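Local coordinates for uncharacterized protein (Legionella longbeachae NSW150, PDB 4JZA) that probably removes the 3-phosphate from phosphatidylinositol 3-phosphate, acting as a Legionella phosphoinositide phosphatase in lipid metabolism at the interface of pathogen and host, at residues Y199-A202 with Y203-L207; R264-M267 with R268-A272; D220-N223 with F224-N227; L178-I181 with K182-Y186. All coordinates share one frame; numbering follows the deposited sequence.

Contact 1 (Y199-A202 with Y203-L207); sequences YQHA and YFCNL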
loop_
_atom_site.group_PDB
_atom_site.type_symbol
_atom_site.label_atom_id
_atom_site.label_comp_id
_atom_site.label_asym_id
_atom_site.label_seq_id
_atom_site.Cartn_x
_atom_site.Cartn_y
_atom_site.Cartn_z
ATOM N N TYR A 199 -12.635 13.428 21.126
ATOM C CA TYR A 199 -14.044 13.759 21.495
ATOM C C TYR A 199 -14.590 14.905 20.638
ATOM O O TYR A 199 -15.781 14.980 20.325
ATOM C CB TYR A 199 -14.217 14.046 23.008
ATOM C CG TYR A 199 -13.647 15.359 23.436
ATOM C CD1 TYR A 199 -12.294 15.508 23.576
ATOM C CD2 TYR A 199 -14.469 16.477 23.686
ATOM C CE1 TYR A 199 -11.733 16.723 23.957
ATOM C CE2 TYR A 199 -13.915 17.692 24.082
ATOM C CZ TYR A 199 -12.527 17.803 24.223
ATOM O OH TYR A 199 -11.856 18.957 24.593
ATOM N N GLN A 200 -13.702 15.787 20.234
ATOM C CA GLN A 200 -14.128 16.938 19.470
ATOM C C GLN A 200 -14.405 16.487 18.055
ATOM O O GLN A 200 -15.357 16.942 17.441
ATOM C CB GLN A 200 -13.065 18.045 19.499
ATOM C CG GLN A 200 -12.758 18.619 20.886
ATOM C CD GLN A 200 -11.619 19.637 20.848
ATOM O OE1 GLN A 200 -11.807 20.764 20.460
ATOM N NE2 GLN A 200 -10.447 19.225 21.221
ATOM N N HIS A 201 -13.565 15.586 17.546
ATOM C CA HIS A 201 -13.781 14.951 16.236
ATOM C C HIS A 201 -15.147 14.272 16.211
ATOM O O HIS A 201 -15.870 14.384 15.202
ATOM C CB HIS A 201 -12.686 13.909 15.933
ATOM C CG HIS A 201 -12.456 13.647 14.467
ATOM N ND1 HIS A 201 -11.801 14.534 13.640
ATOM C CD2 HIS A 201 -12.757 12.581 13.691
ATOM C CE1 HIS A 201 -11.702 14.027 12.423
ATOM N NE2 HIS A 201 -12.291 12.850 12.424
ATOM N N ALA A 202 -15.517 13.592 17.294
ATOM C CA ALA A 202 -16.817 12.975 17.312
ATOM C C ALA A 202 -17.930 14.038 17.265
ATOM O O ALA A 202 -18.973 13.835 16.588
ATOM C CB ALA A 202 -16.992 12.090 18.522
ATOM N N TYR A 203 -17.716 15.159 17.967
ATOM C CA TYR A 203 -18.734 16.221 18.024
ATOM C C TYR A 203 -19.099 16.671 16.617
ATOM O O TYR A 203 -20.233 16.556 16.212
ATOM C CB TYR A 203 -18.276 17.420 18.874
ATOM C CG TYR A 203 -19.338 18.489 19.053
ATOM C CD1 TYR A 203 -20.328 18.329 19.995
ATOM C CD2 TYR A 203 -19.352 19.629 18.315
ATOM C CE1 TYR A 203 -21.309 19.264 20.200
ATOM C CE2 TYR A 203 -20.348 20.577 18.495
ATOM C CZ TYR A 203 -21.324 20.394 19.454
ATOM O OH TYR A 203 -22.358 21.294 19.680
ATOM N N PHE A 204 -18.124 17.130 15.860
ATOM C CA PHE A 204 -18.401 17.712 14.558
ATOM C C PHE A 204 -18.796 16.662 13.534
ATOM O O PHE A 204 -19.626 16.916 12.671
ATOM C CB PHE A 204 -17.184 18.508 14.050
ATOM C CG PHE A 204 -16.935 19.795 14.789
ATOM C CD1 PHE A 204 -17.757 20.894 14.598
ATOM C CD2 PHE A 204 -15.867 19.920 15.667
ATOM C CE1 PHE A 204 -17.522 22.084 15.287
ATOM C CE2 PHE A 204 -15.618 21.107 16.345
ATOM C CZ PHE A 204 -16.445 22.186 16.160
ATOM N N CYS A 205 -18.209 15.478 13.600
ATOM C CA CYS A 205 -18.522 14.455 12.576
ATOM C C CYS A 205 -19.897 13.845 12.788
ATOM O O CYS A 205 -20.453 13.289 11.866
ATOM C CB CYS A 205 -17.435 13.355 12.477
ATOM S SG CYS A 205 -15.859 13.974 11.827
ATOM N N ASN A 206 -20.461 13.970 13.984
ATOM C CA ASN A 206 -21.815 13.443 14.236
ATOM C C ASN A 206 -22.894 14.495 14.371
ATOM O O ASN A 206 -24.065 14.166 14.563
ATOM C CB ASN A 206 -21.794 12.563 15.460
ATOM C CG ASN A 206 -20.969 11.323 15.228
ATOM O OD1 ASN A 206 -21.414 10.416 14.553
ATOM N ND2 ASN A 206 -19.748 11.307 15.740
ATOM N N LEU A 207 -22.503 15.754 14.211
ATOM C CA LEU A 207 -23.413 16.871 14.383
ATOM C C LEU A 207 -24.679 16.666 13.574
ATOM O O LEU A 207 -24.630 16.470 12.352
ATOM C CB LEU A 207 -22.742 18.166 13.918
ATOM C CG LEU A 207 -23.393 19.481 14.326
ATOM C CD1 LEU A 207 -23.246 19.689 15.829
ATOM C CD2 LEU A 207 -22.767 20.618 13.531
#
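Asn206 reaches back one turn along helix 198-206 and sets its side-chain amide on Ala202 O. Its CG lies anti to the carbonyl carbon and beside the backbone N (chi1 -66°), which carries ND2 to 2.8 Å from Ala202 O, with that oxygen close to the amide plane. The backbone N of Asn206 donates to the same oxygen at 3.0 Å. Of the two bonds the side-chain one is the straighter, 155° at the hydrogen against 137°. On another flank of the helix Cys205 SG rests over one face of the His201 ring, 4.0 Å from the ring centroid and displaced toward the rim, where NE2 is its nearest atom at 3.8 Å. The two first torsions differ: His201 sends CG away from its own N, whereas Cys205 keeps SG beside its N, and the sulfur therefore falls on the imidazole. Phe204 N donates to Gln200 O (3.2 Å). The Tyr203 ring leads away from the preceding turn into the neighbouring helices; its OH is probably hydrogen-bonded to Asp220, and its ring meets His262 and Phe284 edge-to-face. The chemistry implies a largely buried turn near the C-terminal end of this insertion-domain helix, in which Ala202 O is satisfied twice by a single residue, while a sulfur-aromatic contact, weaker and less directional, shields one face of the imidazole.

Contact 2 (R264-M267 with R268-A272); sequences REMM and RILAA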
loop_
_atom_site.group_PDB
_atom_site.type_symbol
_atom_site.label_atom_id
_atom_site.label_comp_id
_atom_site.label_asym_id
_atom_site.label_seq_id
_atom_site.Cartn_x
_atom_site.Cartn_y
_atom_site.Cartn_z
ATOM N N ARG A 264 -24.022 12.610 22.279
ATOM C CA ARG A 264 -23.919 11.207 22.671
ATOM C C ARG A 264 -22.503 10.655 22.390
ATOM O O ARG A 264 -21.852 10.086 23.267
ATOM C CB ARG A 264 -25.020 10.346 21.965
ATOM C CG ARG A 264 -25.314 9.017 22.665
ATOM C CD ARG A 264 -26.306 8.046 22.055
ATOM N NE ARG A 264 -27.442 8.689 21.399
ATOM C CZ ARG A 264 -27.783 8.490 20.122
ATOM N NH1 ARG A 264 -27.079 7.648 19.347
ATOM N NH2 ARG A 264 -28.837 9.134 19.612
ATOM N N GLU A 265 -22.029 10.824 21.165
ATOM C CA GLU A 265 -20.758 10.227 20.783
ATOM C C GLU A 265 -19.586 10.924 21.485
ATOM O O GLU A 265 -18.587 10.300 21.781
ATOM C CB GLU A 265 -20.602 10.218 19.238
ATOM C CG GLU A 265 -21.587 9.293 18.507
ATOM C CD GLU A 265 -21.695 7.896 19.136
ATOM O OE1 GLU A 265 -20.657 7.247 19.389
ATOM O OE2 GLU A 265 -22.828 7.442 19.401
HETATM N N MSE A 266 -19.724 12.220 21.734
HETATM C CA MSE A 266 -18.733 12.952 22.469
HETATM C C MSE A 266 -18.657 12.419 23.862
HETATM O O MSE A 266 -17.575 12.235 24.372
HETATM C CB MSE A 266 -19.095 14.413 22.526
HETATM C CG MSE A 266 -18.068 15.191 23.366
HETATM SE SE MSE A 266 -18.442 17.115 23.591
HETATM C CE MSE A 266 -20.344 17.125 23.021
HETATM N N MSE A 267 -19.789 12.163 24.508
HETATM C CA MSE A 267 -19.754 11.615 25.871
HETATM C C MSE A 267 -19.103 10.262 25.867
HETATM O O MSE A 267 -18.211 10.003 26.673
HETATM C CB MSE A 267 -21.125 11.491 26.552
HETATM C CG MSE A 267 -21.544 12.728 27.374
HETATM SE SE MSE A 267 -20.192 13.503 28.648
HETATM C CE MSE A 267 -19.691 14.895 27.365
ATOM N N ARG A 268 -19.532 9.394 24.952
ATOM C CA ARG A 268 -18.990 8.032 24.858
ATOM C C ARG A 268 -17.472 8.014 24.980
ATOM O O ARG A 268 -16.901 7.135 25.608
ATOM C CB ARG A 268 -19.419 7.359 23.556
ATOM C CG ARG A 268 -19.012 5.891 23.443
ATOM C CD ARG A 268 -19.355 5.318 22.082
ATOM N NE ARG A 268 -20.701 5.706 21.674
ATOM C CZ ARG A 268 -21.829 5.175 22.154
ATOM N NH1 ARG A 268 -21.795 4.220 23.073
ATOM N NH2 ARG A 268 -23.011 5.602 21.702
ATOM N N ILE A 269 -16.820 9.002 24.407
ATOM C CA ILE A 269 -15.378 9.074 24.487
ATOM C C ILE A 269 -14.860 9.629 25.804
ATOM O O ILE A 269 -13.809 9.203 26.293
ATOM C CB ILE A 269 -14.836 9.924 23.344
ATOM C CG1 ILE A 269 -15.071 9.173 22.029
ATOM C CG2 ILE A 269 -13.369 10.221 23.562
ATOM C CD1 ILE A 269 -15.540 10.044 20.888
ATOM N N LEU A 270 -15.582 10.587 26.373
ATOM C CA LEU A 270 -15.118 11.264 27.590
ATOM C C LEU A 270 -15.326 10.358 28.805
ATOM O O LEU A 270 -14.544 10.401 29.743
ATOM C CB LEU A 270 -15.826 12.621 27.770
ATOM C CG LEU A 270 -15.422 13.766 26.818
ATOM C CD1 LEU A 270 -16.238 15.023 27.061
ATOM C CD2 LEU A 270 -13.954 14.091 26.949
ATOM N N ALA A 271 -16.361 9.514 28.748
ATOM C CA ALA A 271 -16.709 8.585 29.834
ATOM C C ALA A 271 -15.644 7.547 30.127
ATOM O O ALA A 271 -15.690 6.890 31.169
ATOM C CB ALA A 271 -18.024 7.878 29.516
ATOM N N ALA A 272 -14.706 7.376 29.202
ATOM C CA ALA A 272 -13.626 6.423 29.382
ATOM C C ALA A 272 -12.594 6.895 30.391
ATOM O O ALA A 272 -11.785 6.081 30.840
ATOM C CB ALA A 272 -12.952 6.150 28.061
#
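Arg264 opens the segment with a backbone bond, its O accepting from Arg268 N at 2.9 Å. The side chains of these two arginines run side by side in the same direction, but their guanidinium planes are turned 72° apart and NH1 of Arg264 stays 5.1 Å from NH2 of Arg268. Any repulsion between them is probably eased by the carboxylate of the next residue. Glu265 bends at chi2 (-47°), which swings its carboxylate alongside Arg268, and the arginine grips it side-on with two nitrogens. NE donates to OE1 at 2.8 Å and NH2 to OE2 at 3.0 Å; both oxygens are met on the syn side, though from out of the carboxylate plane, while they themselves lie near the guanidinium plane. The carboxylate and guanidinium planes are only 20° apart, so the two parallel bonds should hold both groups against rotation. Phe256 packs against the two arginines. Met266, a selenomethionine, faces the interior; its extended stem runs beside Leu270, CG to CD1 being 4.1 Å. Met267, also a selenomethionine, bends at chi2 and chi3 and crosses Leu270 at a slant, its CE 3.5 Å from Leu270 CD1. Its carbonyl O accepts from Ala271 N at 2.8 Å. Leu270 thus receives one methionine alongside and another across, and it packs further on Leu277 and Leu281 of helix 274-288. The arrangement is that of an amphipathic helix packed among other helices of the insertion domain, with an i to i+3 salt bridge on its more exposed flank and apolar side chains turned toward its neighbours.

Contact 3 (D220-N223 with F224-N227); sequences DFNN and FLLN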
loop_
_atom_site.group_PDB
_atom_site.type_symbol
_atom_site.label_atom_id
_atom_site.label_comp_id
_atom_site.label_asym_id
_atom_site.label_seq_id
_atom_site.Cartn_x
_atom_site.Cartn_y
_atom_site.Cartn_z
ATOM N N ASP A 220 -25.754 25.185 20.971
ATOM C CA ASP A 220 -25.893 23.748 21.208
ATOM C C ASP A 220 -24.969 23.277 22.330
ATOM O O ASP A 220 -25.386 22.532 23.209
ATOM C CB ASP A 220 -25.573 22.950 19.941
ATOM C CG ASP A 220 -25.576 21.441 20.180
ATOM O OD1 ASP A 220 -24.575 20.899 20.716
ATOM O OD2 ASP A 220 -26.591 20.814 19.812
ATOM N N PHE A 221 -23.712 23.710 22.289
ATOM C CA PHE A 221 -22.753 23.240 23.259
ATOM C C PHE A 221 -22.984 23.822 24.649
ATOM O O PHE A 221 -22.841 23.103 25.647
ATOM C CB PHE A 221 -21.313 23.490 22.814
ATOM C CG PHE A 221 -20.324 22.789 23.684
ATOM C CD1 PHE A 221 -20.401 21.433 23.842
ATOM C CD2 PHE A 221 -19.382 23.481 24.395
ATOM C CE1 PHE A 221 -19.540 20.774 24.682
ATOM C CE2 PHE A 221 -18.510 22.827 25.243
ATOM C CZ PHE A 221 -18.590 21.472 25.392
ATOM N N ASN A 222 -23.371 25.097 24.718
ATOM C CA ASN A 222 -23.747 25.706 25.992
ATOM C C ASN A 222 -25.007 25.041 26.579
ATOM O O ASN A 222 -25.062 24.793 27.782
ATOM C CB ASN A 222 -23.936 27.218 25.852
ATOM C CG ASN A 222 -22.628 27.955 25.545
ATOM O OD1 ASN A 222 -21.539 27.478 25.856
ATOM N ND2 ASN A 222 -22.735 29.099 24.903
ATOM N N ASN A 223 -26.004 24.731 25.741
ATOM C CA ASN A 223 -27.213 24.008 26.198
ATOM C C ASN A 223 -26.889 22.645 26.756
ATOM O O ASN A 223 -27.627 22.112 27.602
ATOM C CB ASN A 223 -28.238 23.826 25.064
ATOM C CG ASN A 223 -28.912 25.120 24.702
ATOM O OD1 ASN A 223 -28.734 26.116 25.384
ATOM N ND2 ASN A 223 -29.677 25.116 23.627
ATOM N N PHE A 224 -25.828 22.055 26.226
ATOM C CA PHE A 224 -25.338 20.802 26.745
ATOM C C PHE A 224 -24.712 20.981 28.126
ATOM O O PHE A 224 -24.910 20.156 29.011
ATOM C CB PHE A 224 -24.313 20.165 25.798
ATOM C CG PHE A 224 -23.704 18.936 26.373
ATOM C CD1 PHE A 224 -24.490 17.798 26.566
ATOM C CD2 PHE A 224 -22.417 18.948 26.833
ATOM C CE1 PHE A 224 -23.971 16.678 27.155
ATOM C CE2 PHE A 224 -21.895 17.837 27.433
ATOM C CZ PHE A 224 -22.674 16.702 27.593
ATOM N N LEU A 225 -23.949 22.048 28.304
ATOM C CA LEU A 225 -23.267 22.267 29.574
ATOM C C LEU A 225 -24.221 22.509 30.741
ATOM O O LEU A 225 -23.981 22.033 31.850
ATOM C CB LEU A 225 -22.322 23.435 29.453
ATOM C CG LEU A 225 -21.094 23.142 28.614
ATOM C CD1 LEU A 225 -20.179 24.339 28.688
ATOM C CD2 LEU A 225 -20.364 21.904 29.082
ATOM N N LEU A 226 -25.313 23.222 30.477
ATOM C CA LEU A 226 -26.344 23.451 31.482
ATOM C C LEU A 226 -26.992 22.105 31.780
ATOM O O LEU A 226 -26.883 21.601 32.896
ATOM C CB LEU A 226 -27.352 24.526 31.016
ATOM C CG LEU A 226 -26.676 25.908 30.811
ATOM C CD1 LEU A 226 -27.527 26.857 29.970
ATOM C CD2 LEU A 226 -26.264 26.566 32.128
ATOM N N ASN A 227 -27.602 21.490 30.773
ATOM C CA ASN A 227 -28.119 20.111 30.892
ATOM C C ASN A 227 -27.160 19.096 31.576
ATOM O O ASN A 227 -27.612 18.093 32.128
ATOM C CB ASN A 227 -28.515 19.589 29.501
ATOM C CG ASN A 227 -29.176 18.228 29.552
ATOM O OD1 ASN A 227 -29.970 17.949 30.446
ATOM N ND2 ASN A 227 -28.851 17.371 28.595
#
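One apolar flank of the long helix 214-234, within the insertion domain, is built here from Phe221 meeting Phe224 and Leu225, three and four residues on. Phe221 CE1 lies 4.0 Å from Phe224 CD2, the two side chains crossing at a slant. Both phenyl groups have CG anti to the backbone N (chi1 -169° for Phe221, 175° for Phe224), which sends them off the helix on the same flank. Leu225 lies over one face of the Phe221 ring, offset toward the rim, with both methyls on that side: its CD1 is 4.1 Å from Phe221 CE2 and its CD2 4.1 Å from Phe221 CZ. Helices 261-270 and 274-288 receive these groups, Phe224 packing on Met267 and Leu281, and Phe221 meeting Phe284 edge-to-face. The backbone bonds are regular, with Leu225 N donating to Phe221 O at 3.1 Å and Leu226 N to Asn222 O at 3.1 Å. Asn222 OD1 is hydrogen-bonded to Lys285 NZ, and Asp220 OD2 to His262 NE2, besides the probable bond of Asp220 to Tyr203. Across the two turns the side chains meet through dispersion and shape alone, the polar links between them being left to the backbone, and the helix is tied by its aromatic groups, Asn222 and Asp220 to the neighbouring helices.

Contact 4 (L178-I181 with K182-Y186); sequences LTLI and KAKKY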
loop_
_atom_site.group_PDB
_atom_site.type_symbol
_atom_site.label_atom_id
_atom_site.label_comp_id
_atom_site.label_asym_id
_atom_site.label_seq_id
_atom_site.Cartn_x
_atom_site.Cartn_y
_atom_site.Cartn_z
ATOM N N LEU A 178 -20.269 6.866 -1.065
ATOM C CA LEU A 178 -19.474 7.257 -2.227
ATOM C C LEU A 178 -20.227 8.206 -3.143
ATOM O O LEU A 178 -19.665 9.183 -3.694
ATOM C CB LEU A 178 -18.982 6.036 -2.999
ATOM C CG LEU A 178 -17.989 5.160 -2.237
ATOM C CD1 LEU A 178 -17.739 3.876 -3.003
ATOM C CD2 LEU A 178 -16.660 5.851 -1.979
ATOM N N THR A 179 -21.516 7.946 -3.281
ATOM C CA THR A 179 -22.396 8.815 -4.042
ATOM C C THR A 179 -22.447 10.226 -3.449
ATOM O O THR A 179 -22.363 11.189 -4.196
ATOM C CB THR A 179 -23.797 8.172 -4.099
ATOM O OG1 THR A 179 -23.707 6.923 -4.799
ATOM C CG2 THR A 179 -24.825 9.101 -4.800
ATOM N N LEU A 180 -22.591 10.348 -2.126
ATOM C CA LEU A 180 -22.541 11.653 -1.489
ATOM C C LEU A 180 -21.197 12.391 -1.754
ATOM O O LEU A 180 -21.166 13.595 -2.041
ATOM C CB LEU A 180 -22.732 11.516 0.026
ATOM C CG LEU A 180 -24.142 11.278 0.532
ATOM C CD1 LEU A 180 -24.129 10.966 2.030
ATOM C CD2 LEU A 180 -25.021 12.491 0.258
ATOM N N ILE A 181 -20.084 11.672 -1.604
ATOM C CA ILE A 181 -18.770 12.245 -1.840
ATOM C C ILE A 181 -18.715 12.913 -3.235
ATOM O O ILE A 181 -18.304 14.057 -3.346
ATOM C CB ILE A 181 -17.657 11.183 -1.611
ATOM C CG1 ILE A 181 -17.558 10.822 -0.126
ATOM C CG2 ILE A 181 -16.283 11.697 -2.045
ATOM C CD1 ILE A 181 -16.914 9.483 0.148
ATOM N N LYS A 182 -19.174 12.230 -4.285
ATOM C CA LYS A 182 -19.196 12.842 -5.598
ATOM C C LYS A 182 -20.157 13.996 -5.666
ATOM O O LYS A 182 -19.896 15.013 -6.304
ATOM C CB LYS A 182 -19.686 11.899 -6.655
ATOM C CG LYS A 182 -18.880 10.656 -6.815
ATOM C CD LYS A 182 -19.380 9.878 -8.020
ATOM C CE LYS A 182 -18.992 10.539 -9.337
ATOM N NZ LYS A 182 -19.274 9.620 -10.473
ATOM N N ALA A 183 -21.310 13.848 -5.044
ATOM C CA ALA A 183 -22.299 14.898 -5.204
ATOM C C ALA A 183 -21.823 16.193 -4.531
ATOM O O ALA A 183 -22.223 17.282 -4.979
ATOM C CB ALA A 183 -23.652 14.455 -4.698
ATOM N N LYS A 184 -20.969 16.076 -3.499
ATOM C CA LYS A 184 -20.405 17.235 -2.813
ATOM C C LYS A 184 -19.105 17.678 -3.412
ATOM O O LYS A 184 -18.429 18.564 -2.875
ATOM C CB LYS A 184 -20.316 16.991 -1.296
ATOM C CG LYS A 184 -21.698 16.699 -0.736
ATOM C CD LYS A 184 -21.785 16.687 0.766
ATOM C CE LYS A 184 -23.185 16.210 1.179
ATOM N NZ LYS A 184 -24.185 17.323 1.264
ATOM N N LYS A 185 -18.769 17.103 -4.563
ATOM C CA LYS A 185 -17.540 17.459 -5.267
ATOM C C LYS A 185 -16.278 17.233 -4.432
ATOM O O LYS A 185 -15.406 18.085 -4.430
ATOM C CB LYS A 185 -17.575 18.921 -5.710
ATOM C CG LYS A 185 -18.963 19.403 -6.054
ATOM C CD LYS A 185 -19.167 19.652 -7.522
ATOM C CE LYS A 185 -20.628 20.011 -7.754
ATOM N NZ LYS A 185 -20.772 21.219 -8.605
ATOM N N TYR A 186 -16.185 16.111 -3.716
ATOM C CA TYR A 186 -14.906 15.676 -3.194
ATOM C C TYR A 186 -14.282 16.688 -2.246
ATOM O O TYR A 186 -13.104 17.038 -2.407
ATOM C CB TYR A 186 -13.935 15.422 -4.366
ATOM C CG TYR A 186 -14.565 14.625 -5.480
ATOM C CD1 TYR A 186 -14.793 13.269 -5.331
ATOM C CD2 TYR A 186 -14.980 15.226 -6.664
ATOM C CE1 TYR A 186 -15.381 12.517 -6.337
ATOM C CE2 TYR A 186 -15.582 14.479 -7.676
ATOM C CZ TYR A 186 -15.771 13.107 -7.508
ATOM O OH TYR A 186 -16.397 12.311 -8.466
#
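Two consecutive residues with positive phi, Lys185 and Tyr186 (59° and 60°), turn the chain back on itself so that Tyr186 N donates to Ile181 O at 3.0 Å. This bond spans five residues instead of the four of a regular helical turn, and it is straight, 164° at the hydrogen. The side chains of the same pair meet as well: Ile181 CG2, anti to its own backbone N, is 3.9 Å from Tyr186 CD1, the two groups crossing at about a right angle. The ring also lies over Ile181 O, which is offset toward its rim. Lys185 N completes the reversal by donating to Lys182 O at 2.9 Å. Together these bonds make a Schellman motif that ends helix 172-183, with Lys185 as the C-prime residue and the apolar touch of Ile181 on Tyr186 that commonly accompanies this cap. Upstream the ordinary pattern still holds. Lys182 N donates to Leu178 O, Ala183 N to Thr179 O and Lys184 N to Leu180 O, the last at 2.9 Å, while a weak second bond runs from Lys184 N to Ile181 O. The aliphatic part of Lys184 returns along the helix to Leu180, its CE 4.2 Å from Leu180 CD2. Lys182 leads the other way, its NZ hydrogen-bonded to Leu325 O of helix 315-325. That helix also meets Leu178 and Tyr186, whereas Ile181 packs against Trp309 and Tyr310 of helix 308-311.

Contacts 1, 2 and 3 lie on three helices of the insertion domain and touch one another. Contacts 1 and 2, with centres about 10 Å apart, meet through Tyr203 CD1 and Met266 CE (3.3 Å) and through Ala202 CB and Ile269 CD1 (3.4 Å). The centre of contact 3 is about 15 Å from the centre of each; Met267 CE of contact 2 packs on its Phe224 CZ at 3.5 Å, and the probable hydrogen bond from contact 1 joins Tyr203 OH to its Asp220 OD1 at 2.5 Å. Contact 4 precedes them in the chain and touches none, its nearest atoms being about 11, 17 and 19 Å from contacts 1, 2 and 3.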